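Local structure of D-alanine--D-alanine ligase (Coxiella burnetii, 3TQT) at residues V9-Q14 and I20-A25; K26-T31 and F103-G108. The protein catalyses the ATP-dependent joining of two D-alanines into D-alanyl-D-alanine, a building block of bacterial peptidoglycan. All blocks are in the same frame, centred on the assembly; numbering follows the deposited sequence.

Both contacts are buried and both use helix 18-31, which lies against one side of the N-terminal domain's sheet. Contact 1 sets the first half of the helix on strand 5-12; contact 2 sets its last turns on segment 103-108, which begins in strand 101-104. These strands are neighbours in the sheet, and the contact centres lie about 6 Å apart. Their chemistry differs: contact 1 combines small apolar groups with one hydrogen bond and buries 240 Å², whereas contact 2 has no hydrogen bond across it, rests on a single isoleucine methyl and buries 129 Å². S21 OG joins the two, 2.6 Å from M105 O, a probable hydrogen bond.

Contact 1: V9-Q14 and I20-A25; sequences VLCGGQ and ISIQSA
S21 and G12 supply the one hydrogen bond of this contact: G12 N donates to S21 OG over 2.8 Å, with an N-H...O angle of 156°, fairly straight. The hydroxyl is swung toward the strand because OG stands anti to the serine's own backbone N (chi1 167°). M105 O of segment 103-108 is its probable second partner, so this buried oxygen would be gripped from two chain segments. OG sits 3.3 Å from C11 CA.

Apolar contacts centre on A25, one helical turn after S21. Its CB meets C11 CB at 3.5 Å, tighter than an ordinary carbon-carbon contact, and V9 CG1 at 3.8 Å. V9 and C11, alternate residues of the strand, present their side chains to the same methyl. C11 SG lies 3.9 Å from A25 CB and 4.4 Å from I22 CG1, while F59 of helix 56-61 touches both C11 and A25.

Small groups at the interface are consistent with the close approach: the axes of strand 9-12 and helix 20-25 come within 6.2 Å, their directions 151° apart, roughly antiparallel. This is the first strand-to-helix packing of a beta-alpha-beta unit (strand 5-12, helix 18-31, strand 37-44), consistent with the Rossmann-like N-terminal domain of D-alanine–D-alanine ligases.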
# COMPACT_ATOMS: atom_id res chain seq x y z
N VAL A 9 1.06 -5.59 20.57
CA VAL A 9 2.04 -6.15 19.66
C VAL A 9 1.37 -7.23 18.82
O VAL A 9 0.80 -8.17 19.37
CB VAL A 9 3.25 -6.70 20.42
CG1 VAL A 9 4.32 -7.23 19.44
CG2 VAL A 9 3.83 -5.62 21.33
N LEU A 10 1.40 -7.07 17.50
CA LEU A 10 0.77 -8.04 16.60
C LEU A 10 1.81 -9.01 16.09
O LEU A 10 2.86 -8.60 15.59
CB LEU A 10 0.12 -7.35 15.40
CG LEU A 10 -1.25 -6.68 15.57
CD1 LEU A 10 -1.40 -6.04 16.94
CD2 LEU A 10 -1.49 -5.68 14.45
N CYS A 11 1.51 -10.30 16.18
CA CYS A 11 2.45 -11.31 15.72
C CYS A 11 1.75 -12.53 15.15
O CYS A 11 0.54 -12.69 15.30
CB CYS A 11 3.39 -11.74 16.84
SG CYS A 11 2.58 -12.69 18.16
N GLY A 12 2.54 -13.39 14.50
CA GLY A 12 2.03 -14.61 13.91
C GLY A 12 1.70 -14.33 12.46
O GLY A 12 2.57 -13.94 11.67
N GLY A 13 0.44 -14.52 12.11
CA GLY A 13 -0.07 -14.16 10.79
C GLY A 13 -0.02 -15.31 9.81
O GLY A 13 0.65 -16.32 10.05
N GLN A 14 -0.74 -15.15 8.70
CA GLN A 14 -0.72 -16.14 7.64
C GLN A 14 0.46 -15.77 6.74
O GLN A 14 0.31 -15.07 5.73
CB GLN A 14 -2.03 -16.12 6.87
CG GLN A 14 -3.24 -16.11 7.77
CD GLN A 14 -4.53 -16.23 7.00
OE1 GLN A 14 -4.89 -17.32 6.54
NE2 GLN A 14 -5.23 -15.12 6.84
N ILE A 20 9.15 -16.69 13.17
CA ILE A 20 10.07 -15.59 13.43
C ILE A 20 9.30 -14.39 14.02
O ILE A 20 9.80 -13.69 14.90
CB ILE A 20 10.79 -15.15 12.14
CG1 ILE A 20 11.42 -16.36 11.43
CG2 ILE A 20 11.84 -14.08 12.45
CD1 ILE A 20 12.00 -16.02 10.08
N SER A 21 8.09 -14.17 13.52
CA SER A 21 7.25 -13.08 14.01
C SER A 21 7.01 -13.21 15.51
O SER A 21 7.11 -12.23 16.28
CB SER A 21 5.92 -13.08 13.25
OG SER A 21 4.98 -12.25 13.89
N ILE A 22 6.69 -14.43 15.94
CA ILE A 22 6.47 -14.68 17.35
C ILE A 22 7.74 -14.40 18.14
O ILE A 22 7.68 -13.80 19.21
CB ILE A 22 6.03 -16.14 17.59
CG1 ILE A 22 4.64 -16.36 16.99
CG2 ILE A 22 6.05 -16.46 19.08
CD1 ILE A 22 4.35 -17.80 16.63
N GLN A 23 8.89 -14.85 17.63
CA GLN A 23 10.15 -14.60 18.34
C GLN A 23 10.50 -13.10 18.39
O GLN A 23 11.00 -12.62 19.40
CB GLN A 23 11.31 -15.42 17.77
CG GLN A 23 11.17 -16.92 18.02
CD GLN A 23 10.82 -17.24 19.47
OE1 GLN A 23 9.82 -17.92 19.74
NE2 GLN A 23 11.64 -16.76 20.40
N SER A 24 10.24 -12.38 17.31
CA SER A 24 10.38 -10.93 17.31
C SER A 24 9.48 -10.31 18.37
O SER A 24 9.92 -9.49 19.18
CB SER A 24 10.06 -10.34 15.92
OG SER A 24 10.99 -10.80 14.97
N ALA A 25 8.21 -10.71 18.37
CA ALA A 25 7.25 -10.17 19.32
C ALA A 25 7.66 -10.47 20.76
O ALA A 25 7.47 -9.64 21.64
CB ALA A 25 5.87 -10.71 19.05

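Contact 2: K26-T31 and F103-G108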
# COMPACT_ATOMS: atom_id res chain seq x y z
N LYS A 26 8.21 -11.65 21.00
CA LYS A 26 8.62 -11.99 22.35
C LYS A 26 9.73 -11.07 22.83
O LYS A 26 9.72 -10.61 23.96
CB LYS A 26 9.04 -13.45 22.45
CG LYS A 26 7.89 -14.42 22.37
CD LYS A 26 8.41 -15.85 22.48
CE LYS A 26 7.27 -16.86 22.46
NZ LYS A 26 6.97 -17.36 23.83
N ASN A 27 10.69 -10.79 21.96
CA ASN A 27 11.77 -9.90 22.35
C ASN A 27 11.24 -8.51 22.65
O ASN A 27 11.62 -7.88 23.63
CB ASN A 27 12.82 -9.81 21.25
CG ASN A 27 14.01 -8.97 21.65
OD1 ASN A 27 14.50 -9.06 22.78
ND2 ASN A 27 14.46 -8.11 20.75
N ILE A 28 10.37 -8.03 21.77
CA ILE A 28 9.78 -6.72 21.95
C ILE A 28 9.00 -6.68 23.27
O ILE A 28 9.15 -5.76 24.07
CB ILE A 28 8.87 -6.38 20.77
CG1 ILE A 28 9.74 -6.07 19.54
CG2 ILE A 28 7.96 -5.19 21.11
CD1 ILE A 28 8.97 -6.00 18.25
N VAL A 29 8.18 -7.70 23.50
CA VAL A 29 7.37 -7.75 24.72
C VAL A 29 8.26 -7.82 25.95
O VAL A 29 8.00 -7.18 26.97
CB VAL A 29 6.38 -8.92 24.69
CG1 VAL A 29 5.85 -9.21 26.09
CG2 VAL A 29 5.23 -8.59 23.73
N ASN A 30 9.34 -8.57 25.84
CA ASN A 30 10.28 -8.71 26.94
C ASN A 30 11.08 -7.44 27.19
O ASN A 30 11.59 -7.20 28.29
CB ASN A 30 11.24 -9.87 26.65
CG ASN A 30 12.06 -10.26 27.86
OD1 ASN A 30 11.54 -10.33 28.97
ND2 ASN A 30 13.36 -10.50 27.66
N THR A 31 11.19 -6.61 26.16
CA THR A 31 12.08 -5.46 26.20
C THR A 31 11.36 -4.13 26.38
O THR A 31 11.97 -3.15 26.84
CB THR A 31 12.97 -5.44 24.93
OG1 THR A 31 13.72 -6.67 24.87
CG2 THR A 31 13.94 -4.28 24.97
N PHE A 103 2.12 -2.25 17.51
CA PHE A 103 3.43 -2.58 17.01
C PHE A 103 3.24 -3.77 16.08
O PHE A 103 3.17 -4.90 16.52
CB PHE A 103 4.33 -2.96 18.19
CG PHE A 103 5.77 -2.60 18.01
CD1 PHE A 103 6.41 -1.77 18.92
CD2 PHE A 103 6.49 -3.07 16.93
CE1 PHE A 103 7.73 -1.44 18.75
CE2 PHE A 103 7.81 -2.75 16.76
CZ PHE A 103 8.43 -1.93 17.67
N PRO A 104 3.11 -3.50 14.77
CA PRO A 104 2.89 -4.60 13.84
C PRO A 104 4.20 -5.38 13.77
O PRO A 104 5.25 -4.81 13.45
CB PRO A 104 2.59 -3.90 12.51
CG PRO A 104 2.54 -2.44 12.80
CD PRO A 104 3.28 -2.22 14.07
N MET A 105 4.17 -6.67 14.09
CA MET A 105 5.41 -7.42 14.09
C MET A 105 5.15 -8.73 13.37
O MET A 105 5.67 -9.77 13.75
CB MET A 105 5.96 -7.62 15.50
CG MET A 105 7.38 -8.18 15.57
SD MET A 105 8.60 -7.40 14.45
CE MET A 105 8.29 -5.66 14.78
N VAL A 106 4.34 -8.64 12.33
CA VAL A 106 4.15 -9.73 11.41
C VAL A 106 5.07 -9.51 10.22
O VAL A 106 4.96 -8.50 9.52
CB VAL A 106 2.69 -9.80 10.93
CG1 VAL A 106 2.55 -10.82 9.81
CG2 VAL A 106 1.77 -10.14 12.09
N HIS A 107 6.00 -10.44 10.00
CA HIS A 107 6.92 -10.37 8.87
C HIS A 107 6.29 -10.95 7.61
O HIS A 107 5.51 -11.89 7.67
CB HIS A 107 8.23 -11.13 9.16
CG HIS A 107 8.85 -10.81 10.49
ND1 HIS A 107 9.39 -9.57 10.78
CD2 HIS A 107 9.04 -11.57 11.59
CE1 HIS A 107 9.86 -9.58 12.02
NE2 HIS A 107 9.66 -10.78 12.53
N GLY A 108 6.66 -10.38 6.46
CA GLY A 108 6.23 -10.88 5.17
C GLY A 108 4.77 -10.63 4.85
O GLY A 108 4.20 -9.57 5.17
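I28 carries the helix side of this contact alone, meeting F103 and M105 where helix 18-31 covers strand 101-104, the strand next to 5-12 in the Rossmann-like N-terminal domain. The tight part is gathered round one methyl. I28 CD1 lies over a face of the F103 ring, 4.2 Å from its centroid and 28° off the ring normal, a CH-pi contact displaced toward the CE2 side of the ring. CE2 is the nearest ring atom, at 3.8 Å from CD1. M105 CE comes within 3.6 Å of the same CD1, and M105 CG within 3.8 Å. The methionine chain bends at both chi2 and chi3, which curls CE back so that CG, SD and CE all gather near that methyl.

The backbones stay apart, the nearest CA atoms, those of I28 and M105, being 9.0 Å from each other, and side chains alone bridge the gap. On the solvent side of the helix the contact is loose: N30 is exposed, and K26, N27 and T31 are partly so. The polar ends of K26 and N27 bond outside the two segments, K26 NZ to F59 O and H62 O, and N27 ND2 to F323 O. L344 of helix 340-370 touches both segments, at F103 and T31. Near the helix end, T31 OG1 donates a hydrogen bond of 2.7 Å to N27 O, approaching 30° out of the carbonyl plane.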